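Local structure of 2',5'-phosphodiesterase 12 (Homo sapiens, 4Z0V) at residues I323-F328 / D392-D397; C108-R113 / Q163-K168. The protein belongs to the endonuclease/exonuclease/phosphatase family, combining a DNase I-like fold with an additional N-terminal domain. All blocks are in the same frame, centred on the assembly; numbering follows the deposited sequence.

How the contacts relate
The two contacts come in series along the chain: contact 2 (108-113 with 163-168) is complete before the strands of contact 1 (323-328 with 392-397) begin. Their centres lie 21 Å apart and their nearest atoms about 8 Å, without touching. Contact 1 is a strand pairing inside one of the sheets of the DNase I-like fold, and its acidic end lies close to the magnesium ion. Contact 2 sets the short helix 110-113 against helix 159-172, with Gly22 and Phe23 close by. One therefore belongs to the core of the family fold near the metal, whereas the other joins its flanking helix to two earlier parts of the chain.

Contact 1: residues I323-F328 / D392-D397; sequences IFCGDF and DYIFID
In both Phe328 and Phe395, CG stands opposite the carbonyl carbon and beside the backbone N (chi1 -65° and -70°), which swings the two rings together over one side of the sheet. They form a T-shaped pair, the edge of Phe395 directed at the face of Phe328, with ring centroids 5.1 Å apart and Phe395 CE2 3.7 Å from Phe328 CE1. Tyr393 extends the aromatic cluster: Phe328 CD1 comes in at the edge of the tyrosine ring, 3.6 Å from Tyr393 CD2, while Tyr393 OH is bonded to Ser330 O. Gly326, without a side chain, leaves room for the Phe328 ring beside the strand, and Met302 of helix 295-316 packs on both Phe324 and Phe328.

Beneath this cluster, strands 323-327 and 392-397 run antiparallel. The hydrogen-bonded pair Phe324 and Phe395 is joined twice, Phe324 N to Phe395 O at 2.8 Å and Phe395 N to Phe324 O at 2.8 Å. Next to it, Tyr393 N bonds to Gly326 O, and the return bond from Gly326 N to Tyr393 O is weak. On the reverse side, Ile394 packs along Ile323 and sets CG1 4.0 Å from Cys325 SG; Leu433, Cys435 and Leu437 of strand 433-439 meet this surface, so the two sheets of the DNase I-like sandwich face each other here.

Asp327 and Asp392 occupy the polar end of the pairing, their carboxylates turned 53° apart and their OD1 atoms 3.9 Å from each other. Asn132 and the backbone N of Asn329 hold Asp327, whereas Thr381 and His430 bond to Asp392 OD2. With a magnesium ion about 5 Å from the Asp327 side chain, these separate partners probably restrain how each carboxylate is turned, Asp327 being the one near the metal.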
ATOM      1  N   ILE A 323       2.622  -7.363 -12.621  1.00 10.50           N
ATOM      2  CA  ILE A 323       2.709  -6.007 -12.078  1.00 11.46           C
ATOM      3  C   ILE A 323       3.604  -6.181 -10.876  1.00 13.69           C
ATOM      4  O   ILE A 323       3.327  -7.057 -10.056  1.00 12.61           O
ATOM      5  CB  ILE A 323       1.360  -5.332 -11.709  1.00 14.91           C
ATOM      6  CG1 ILE A 323       0.497  -5.074 -12.953  1.00 15.95           C
ATOM      7  CG2 ILE A 323       1.608  -4.001 -10.941  1.00 16.12           C
ATOM      8  CD1 ILE A 323      -0.964  -4.774 -12.601  1.00 15.96           C
ATOM      9  N   PHE A 324       4.676  -5.410 -10.776  1.00 10.26           N
ATOM     10  CA  PHE A 324       5.574  -5.519  -9.624  1.00  9.90           C
ATOM     11  C   PHE A 324       5.748  -4.142  -8.981  1.00 12.70           C
ATOM     12  O   PHE A 324       6.461  -3.268  -9.496  1.00 12.44           O
ATOM     13  CB  PHE A 324       6.926  -6.131 -10.057  1.00 11.30           C
ATOM     14  CG  PHE A 324       7.924  -6.538  -8.993  1.00 12.02           C
ATOM     15  CD1 PHE A 324       7.637  -6.379  -7.634  1.00 13.24           C
ATOM     16  CD2 PHE A 324       9.147  -7.096  -9.343  1.00 14.04           C
ATOM     17  CE1 PHE A 324       8.552  -6.795  -6.652  1.00 15.24           C
ATOM     18  CE2 PHE A 324      10.064  -7.503  -8.359  1.00 16.41           C
ATOM     19  CZ  PHE A 324       9.764  -7.339  -7.019  1.00 14.95           C
ATOM     20  N   CYS A 325       5.055  -3.948  -7.860  1.00 10.15           N
ATOM     21  CA  CYS A 325       5.091  -2.717  -7.074  1.00 10.40           C
ATOM     22  C   CYS A 325       6.118  -2.836  -5.985  1.00 12.13           C
ATOM     23  O   CYS A 325       6.407  -3.936  -5.528  1.00 11.86           O
ATOM     24  CB  CYS A 325       3.716  -2.467  -6.452  1.00 11.50           C
ATOM     25  SG  CYS A 325       2.404  -2.128  -7.644  1.00 15.41           S
ATOM     26  N   GLY A 326       6.516  -1.709  -5.426  1.00 10.16           N
ATOM     27  CA  GLY A 326       7.346  -1.799  -4.235  1.00  9.91           C
ATOM     28  C   GLY A 326       8.131  -0.576  -3.877  1.00 13.34           C
ATOM     29  O   GLY A 326       8.195   0.386  -4.644  1.00 11.12           O
ATOM     30  N   ASP A 327       8.649  -0.591  -2.653  1.00 10.39           N
ATOM     31  CA  ASP A 327       9.638   0.395  -2.239  1.00 10.41           C
ATOM     32  C   ASP A 327      10.947  -0.349  -2.443  1.00 13.99           C
ATOM     33  O   ASP A 327      11.270  -1.264  -1.686  1.00 11.94           O
ATOM     34  CB  ASP A 327       9.392   0.844  -0.812  1.00 10.92           C
ATOM     35  CG  ASP A 327      10.465   1.776  -0.300  1.00 15.95           C
ATOM     36  OD1 ASP A 327      11.507   1.937  -0.996  1.00 14.02           O
ATOM     37  OD2 ASP A 327      10.287   2.318   0.806  1.00 15.90           O
ATOM     38  N   PHE A 328      11.624  -0.059  -3.542  1.00 10.76           N
ATOM     39  CA  PHE A 328      12.823  -0.793  -3.901  1.00 10.45           C
ATOM     40  C   PHE A 328      14.078  -0.197  -3.283  1.00 13.28           C
ATOM     41  O   PHE A 328      15.150  -0.764  -3.464  1.00 11.62           O
ATOM     42  CB  PHE A 328      12.950  -0.840  -5.427  1.00 12.02           C
ATOM     43  CG  PHE A 328      11.818  -1.623  -6.050  1.00 13.03           C
ATOM     44  CD1 PHE A 328      10.625  -0.996  -6.394  1.00 14.04           C
ATOM     45  CD2 PHE A 328      11.925  -2.997  -6.248  1.00 14.44           C
ATOM     46  CE1 PHE A 328       9.565  -1.730  -6.961  1.00 14.02           C
ATOM     47  CE2 PHE A 328      10.839  -3.730  -6.758  1.00 15.63           C
ATOM     48  CZ  PHE A 328       9.678  -3.085  -7.114  1.00 13.42           C
ATOM     49  N   ASP A 392      10.558   4.326  -5.177  1.00  9.71           N
ATOM     50  CA  ASP A 392       9.345   3.512  -5.411  1.00  9.72           C
ATOM     51  C   ASP A 392       9.019   3.384  -6.864  1.00 13.15           C
ATOM     52  O   ASP A 392       9.173   4.350  -7.623  1.00 12.03           O
ATOM     53  CB  ASP A 392       8.138   4.158  -4.700  1.00 10.68           C
ATOM     54  CG  ASP A 392       8.387   4.357  -3.218  1.00 17.02           C
ATOM     55  OD1 ASP A 392       8.197   3.388  -2.453  1.00 18.00           O
ATOM     56  OD2 ASP A 392       8.878   5.450  -2.832  1.00 19.43           O
ATOM     57  N   TYR A 393       8.540   2.195  -7.271  1.00  9.31           N
ATOM     58  CA  TYR A 393       8.182   1.983  -8.675  1.00  9.86           C
ATOM     59  C   TYR A 393       6.980   1.084  -8.832  1.00 12.80           C
ATOM     60  O   TYR A 393       6.719   0.240  -7.973  1.00 12.30           O
ATOM     61  CB  TYR A 393       9.349   1.352  -9.449  1.00 10.77           C
ATOM     62  CG  TYR A 393      10.654   2.118  -9.355  1.00 11.21           C
ATOM     63  CD1 TYR A 393      10.937   3.161 -10.232  1.00 13.41           C
ATOM     64  CD2 TYR A 393      11.599   1.803  -8.384  1.00 12.53           C
ATOM     65  CE1 TYR A 393      12.115   3.905 -10.115  1.00 14.12           C
ATOM     66  CE2 TYR A 393      12.772   2.547  -8.245  1.00 12.23           C
ATOM     67  CZ  TYR A 393      13.034   3.583  -9.129  1.00 16.85           C
ATOM     68  OH  TYR A 393      14.184   4.322  -8.979  1.00 17.17           O
ATOM     69  N   ILE A 394       6.257   1.251  -9.946  1.00 10.50           N
ATOM     70  CA  ILE A 394       5.221   0.312 -10.374  1.00  9.63           C
ATOM     71  C   ILE A 394       5.795  -0.270 -11.660  1.00 12.52           C
ATOM     72  O   ILE A 394       5.776   0.424 -12.668  1.00 12.86           O
ATOM     73  CB  ILE A 394       3.823   0.927 -10.563  1.00 12.28           C
ATOM     74  CG1 ILE A 394       3.258   1.449  -9.206  1.00 13.21           C
ATOM     75  CG2 ILE A 394       2.857  -0.113 -11.201  1.00 13.42           C
ATOM     76  CD1 ILE A 394       2.039   2.433  -9.380  1.00 13.65           C
ATOM     77  N   PHE A 395       6.378  -1.454 -11.610  1.00  9.98           N
ATOM     78  CA  PHE A 395       6.966  -2.054 -12.816  1.00  9.65           C
ATOM     79  C   PHE A 395       5.907  -2.863 -13.527  1.00 14.76           C
ATOM     80  O   PHE A 395       5.239  -3.707 -12.900  1.00 13.51           O
ATOM     81  CB  PHE A 395       8.173  -2.920 -12.483  1.00 10.55           C
ATOM     82  CG  PHE A 395       9.389  -2.151 -12.015  1.00 11.80           C
ATOM     83  CD1 PHE A 395      10.046  -1.262 -12.867  1.00 13.17           C
ATOM     84  CD2 PHE A 395       9.916  -2.362 -10.746  1.00 11.43           C
ATOM     85  CE1 PHE A 395      11.167  -0.548 -12.428  1.00 14.06           C
ATOM     86  CE2 PHE A 395      11.066  -1.677 -10.326  1.00 15.46           C
ATOM     87  CZ  PHE A 395      11.691  -0.789 -11.176  1.00 13.48           C
ATOM     88  N   ILE A 396       5.739  -2.609 -14.844  1.00 10.61           N
ATOM     89  CA  ILE A 396       4.680  -3.310 -15.585  1.00 10.02           C
ATOM     90  C   ILE A 396       5.238  -4.146 -16.708  1.00 15.15           C
ATOM     91  O   ILE A 396       6.204  -3.767 -17.347  1.00 14.41           O
ATOM     92  CB  ILE A 396       3.594  -2.357 -16.120  1.00 12.34           C
ATOM     93  CG1 ILE A 396       4.164  -1.359 -17.168  1.00 14.35           C
ATOM     94  CG2 ILE A 396       2.878  -1.622 -14.959  1.00 12.12           C
ATOM     95  CD1 ILE A 396       3.142  -0.646 -18.000  1.00 18.13           C
ATOM     96  N   ASP A 397       4.612  -5.288 -16.930  1.00 12.39           N
ATOM     97  CA  ASP A 397       4.951  -6.212 -18.010  1.00 11.58           C
ATOM     98  C   ASP A 397       4.514  -5.611 -19.341  1.00 14.27           C
ATOM     99  O   ASP A 397       3.317  -5.583 -19.645  1.00 14.18           O
ATOM    100  CB  ASP A 397       4.207  -7.531 -17.755  1.00 12.87           C
ATOM    101  CG  ASP A 397       4.528  -8.660 -18.697  1.00 20.57           C
ATOM    102  OD1 ASP A 397       5.232  -8.412 -19.714  1.00 18.91           O
ATOM    103  OD2 ASP A 397       4.095  -9.796 -18.418  1.00 21.43           O
TER

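Contact 2: residues C108-R113 / Q163-K168; sequences CTFDHR and QNLIQK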
ATOM      1  N   CYS A 108      -4.677  18.790   1.592  1.00 15.11           N
ATOM      2  CA  CYS A 108      -3.824  17.589   1.611  1.00 13.56           C
ATOM      3  C   CYS A 108      -3.227  17.508   0.255  1.00 13.83           C
ATOM      4  O   CYS A 108      -3.906  17.870  -0.696  1.00 11.53           O
ATOM      5  CB  CYS A 108      -4.584  16.317   1.960  1.00 14.45           C
ATOM      6  SG  CYS A 108      -5.129  16.241   3.680  1.00 18.39           S
ATOM      7  N   THR A 109      -2.017  16.945   0.142  1.00 11.66           N
ATOM      8  CA  THR A 109      -1.318  16.833  -1.148  1.00 12.55           C
ATOM      9  C   THR A 109      -2.099  15.989  -2.155  1.00 16.76           C
ATOM     10  O   THR A 109      -1.946  16.174  -3.360  1.00 18.03           O
ATOM     11  CB  THR A 109       0.069  16.252  -0.943  1.00 14.71           C
ATOM     12  OG1 THR A 109      -0.079  14.901  -0.510  1.00 16.17           O
ATOM     13  CG2 THR A 109       0.904  17.064   0.043  1.00 13.86           C
ATOM     14  N   PHE A 110      -2.900  15.027  -1.663  1.00 11.73           N
ATOM     15  CA  PHE A 110      -3.644  14.163  -2.561  1.00 11.22           C
ATOM     16  C   PHE A 110      -4.950  14.802  -3.062  1.00 13.95           C
ATOM     17  O   PHE A 110      -5.604  14.196  -3.914  1.00 13.52           O
ATOM     18  CB  PHE A 110      -3.913  12.813  -1.862  1.00 12.09           C
ATOM     19  CG  PHE A 110      -4.491  12.916  -0.463  1.00 10.94           C
ATOM     20  CD1 PHE A 110      -5.828  13.249  -0.267  1.00 13.76           C
ATOM     21  CD2 PHE A 110      -3.693  12.680   0.656  1.00 13.20           C
ATOM     22  CE1 PHE A 110      -6.369  13.299   1.022  1.00 14.97           C
ATOM     23  CE2 PHE A 110      -4.234  12.727   1.949  1.00 15.20           C
ATOM     24  CZ  PHE A 110      -5.561  13.033   2.119  1.00 13.53           C
ATOM     25  N   ASP A 111      -5.372  15.994  -2.534  1.00 12.45           N
ATOM     26  CA  ASP A 111      -6.628  16.631  -2.989  1.00 12.29           C
ATOM     27  C   ASP A 111      -6.637  16.884  -4.508  1.00 15.19           C
ATOM     28  O   ASP A 111      -7.594  16.510  -5.181  1.00 14.14           O
ATOM     29  CB  ASP A 111      -6.914  17.937  -2.255  1.00 15.50           C
ATOM     30  CG  ASP A 111      -7.172  17.798  -0.771  1.00 20.89           C
ATOM     31  OD1 ASP A 111      -7.519  16.679  -0.325  1.00 19.84           O
ATOM     32  OD2 ASP A 111      -7.034  18.808  -0.057  1.00 24.79           O
ATOM     33  N   HIS A 112      -5.556  17.476  -5.041  1.00 13.19           N
ATOM     34  CA  HIS A 112      -5.457  17.736  -6.475  1.00 13.27           C
ATOM     35  C   HIS A 112      -5.333  16.410  -7.247  1.00 15.40           C
ATOM     36  O   HIS A 112      -5.873  16.280  -8.327  1.00 13.61           O
ATOM     37  CB  HIS A 112      -4.244  18.634  -6.768  1.00 14.25           C
ATOM     38  CG  HIS A 112      -4.098  18.922  -8.228  1.00 17.96           C
ATOM     39  ND1 HIS A 112      -4.989  19.758  -8.889  1.00 20.55           N
ATOM     40  CD2 HIS A 112      -3.211  18.427  -9.125  1.00 19.01           C
ATOM     41  CE1 HIS A 112      -4.590  19.777 -10.154  1.00 19.34           C
ATOM     42  NE2 HIS A 112      -3.540  18.978 -10.349  1.00 18.96           N
ATOM     43  N   ARG A 113      -4.648  15.416  -6.660  1.00 11.83           N
ATOM     44  CA  ARG A 113      -4.434  14.111  -7.299  1.00 11.67           C
ATOM     45  C   ARG A 113      -5.754  13.391  -7.515  1.00 12.72           C
ATOM     46  O   ARG A 113      -5.922  12.741  -8.536  1.00 12.97           O
ATOM     47  CB  ARG A 113      -3.496  13.268  -6.418  1.00 10.35           C
ATOM     48  CG  ARG A 113      -2.149  13.950  -6.194  1.00 12.00           C
ATOM     49  CD  ARG A 113      -1.167  12.988  -5.548  1.00 13.95           C
ATOM     50  NE  ARG A 113      -0.547  12.114  -6.544  1.00 14.59           N
ATOM     51  CZ  ARG A 113       0.210  11.068  -6.250  1.00 21.11           C
ATOM     52  NH1 ARG A 113       0.413  10.721  -4.984  1.00 13.82           N
ATOM     53  NH2 ARG A 113       0.789  10.369  -7.218  1.00 15.35           N
ATOM     54  N   GLN A 163      -3.697   7.870   9.780  1.00 11.63           N
ATOM     55  CA  GLN A 163      -4.643   6.889   9.223  1.00 10.87           C
ATOM     56  C   GLN A 163      -5.839   7.560   8.642  1.00 12.95           C
ATOM     57  O   GLN A 163      -6.319   7.115   7.596  1.00 11.98           O
ATOM     58  CB  GLN A 163      -5.083   5.826  10.237  1.00 12.51           C
ATOM     59  CG  GLN A 163      -3.987   4.823  10.538  1.00 14.94           C
ATOM     60  CD  GLN A 163      -3.264   4.297   9.322  1.00 20.38           C
ATOM     61  OE1 GLN A 163      -2.037   4.404   9.214  1.00 21.83           O
ATOM     62  NE2 GLN A 163      -3.991   3.702   8.388  1.00 15.05           N
ATOM     63  N   ASN A 164      -6.326   8.641   9.269  1.00  9.33           N
ATOM     64  CA  ASN A 164      -7.465   9.337   8.660  1.00 10.19           C
ATOM     65  C   ASN A 164      -7.118   9.840   7.247  1.00 13.67           C
ATOM     66  O   ASN A 164      -7.885   9.643   6.295  1.00 12.54           O
ATOM     67  CB  ASN A 164      -7.907  10.483   9.539  1.00 14.03           C
ATOM     68  CG  ASN A 164      -9.304  10.314  10.049  1.00 44.05           C
ATOM     69  OD1 ASN A 164     -10.211  11.048   9.668  1.00 39.59           O
ATOM     70  ND2 ASN A 164      -9.515   9.328  10.898  1.00 41.21           N
ATOM     71  N   LEU A 165      -5.928  10.437   7.112  1.00 10.41           N
ATOM     72  CA  LEU A 165      -5.481  10.942   5.820  1.00  9.93           C
ATOM     73  C   LEU A 165      -5.260   9.822   4.833  1.00 12.31           C
ATOM     74  O   LEU A 165      -5.662   9.958   3.684  1.00 11.08           O
ATOM     75  CB  LEU A 165      -4.185  11.756   5.989  1.00  9.27           C
ATOM     76  CG  LEU A 165      -4.353  13.248   6.267  1.00 11.59           C
ATOM     77  CD1 LEU A 165      -5.106  13.492   7.571  1.00  9.67           C
ATOM     78  CD2 LEU A 165      -2.985  13.914   6.352  1.00 11.62           C
ATOM     79  N   ILE A 166      -4.664   8.707   5.277  1.00 10.15           N
ATOM     80  CA  ILE A 166      -4.362   7.548   4.404  1.00  9.16           C
ATOM     81  C   ILE A 166      -5.675   6.920   3.936  1.00 10.30           C
ATOM     82  O   ILE A 166      -5.802   6.553   2.779  1.00 10.71           O
ATOM     83  CB  ILE A 166      -3.445   6.525   5.135  1.00 11.67           C
ATOM     84  CG1 ILE A 166      -1.983   7.069   5.229  1.00 11.81           C
ATOM     85  CG2 ILE A 166      -3.451   5.142   4.429  1.00 12.31           C
ATOM     86  CD1 ILE A 166      -1.130   6.427   6.394  1.00 15.30           C
ATOM     87  N   GLN A 167      -6.669   6.852   4.813  1.00  8.09           N
ATOM     88  CA  GLN A 167      -7.967   6.323   4.425  1.00  7.89           C
ATOM     89  C   GLN A 167      -8.605   7.211   3.368  1.00 11.92           C
ATOM     90  O   GLN A 167      -9.061   6.704   2.343  1.00 10.75           O
ATOM     91  CB  GLN A 167      -8.892   6.207   5.650  1.00  9.48           C
ATOM     92  CG  GLN A 167      -8.539   5.011   6.555  1.00  9.47           C
ATOM     93  CD  GLN A 167      -9.509   4.962   7.736  1.00 20.12           C
ATOM     94  OE1 GLN A 167     -10.038   5.975   8.175  1.00 22.57           O
ATOM     95  NE2 GLN A 167      -9.783   3.785   8.271  1.00 18.20           N
ATOM     96  N   LYS A 168      -8.575   8.534   3.578  1.00 11.69           N
ATOM     97  CA  LYS A 168      -9.147   9.460   2.602  1.00 10.98           C
ATOM     98  C   LYS A 168      -8.374   9.369   1.269  1.00 12.02           C
ATOM     99  O   LYS A 168      -8.967   9.301   0.202  1.00 11.87           O
ATOM    100  CB  LYS A 168      -9.133  10.898   3.140  1.00 12.35           C
ATOM    101  CG  LYS A 168      -9.834  11.855   2.147  1.00 13.84           C
ATOM    102  CD  LYS A 168      -9.976  13.273   2.641  1.00 13.30           C
ATOM    103  CE  LYS A 168     -10.720  14.122   1.614  1.00 15.49           C
ATOM    104  NZ  LYS A 168     -10.925  15.499   2.168  1.00 17.11           N
TER
HETATM  105  O   HOH W   1      -8.374  16.582   2.233  1.00 20.43           O
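Lys168 NZ is gripped by a water and by Gly22 O, and its ammonium also makes a cation-pi contact with Phe23. The water accepts from Lys168 NZ at 2.8 Å and donates to Asp111 OD1 at 2.7 Å, linking helix 159-172 of the DNase I-like fold to the short, weakly bonded helix 110-113. Asp111 OD1 and Lys168 NZ are themselves 4.4 Å apart, too far for a direct salt bridge, and the water bridges them. Lys168 spans the gap with its chain fully extended, CG lying across from the backbone N (chi1 -176°).

The other carboxylate oxygen of Asp111 turns back on its own segment: OD2 takes the bond from Cys108 N at 2.9 Å, met from well above the carboxylate plane. Together with the backbone bond from Asp111 N to Cys108 O, it closes the turn and probably limits the rotation of the carboxylate that faces the water.

The Phe110 ring packs against Leu165 and Lys168. Its CG sits between the backbone N and the carbonyl carbon (chi1 49°), sending the ring across the Leu165 and Lys168 side chains at about a right angle. Phe110 CZ comes to 3.5 Å from Leu165 O, and Phe110 CE1 to 3.9 Å from Lys168 CG. Cys108 CB lies over one face of this ring, toward its rim, while Cys108 SG rests 4.0 Å from Leu165 CG.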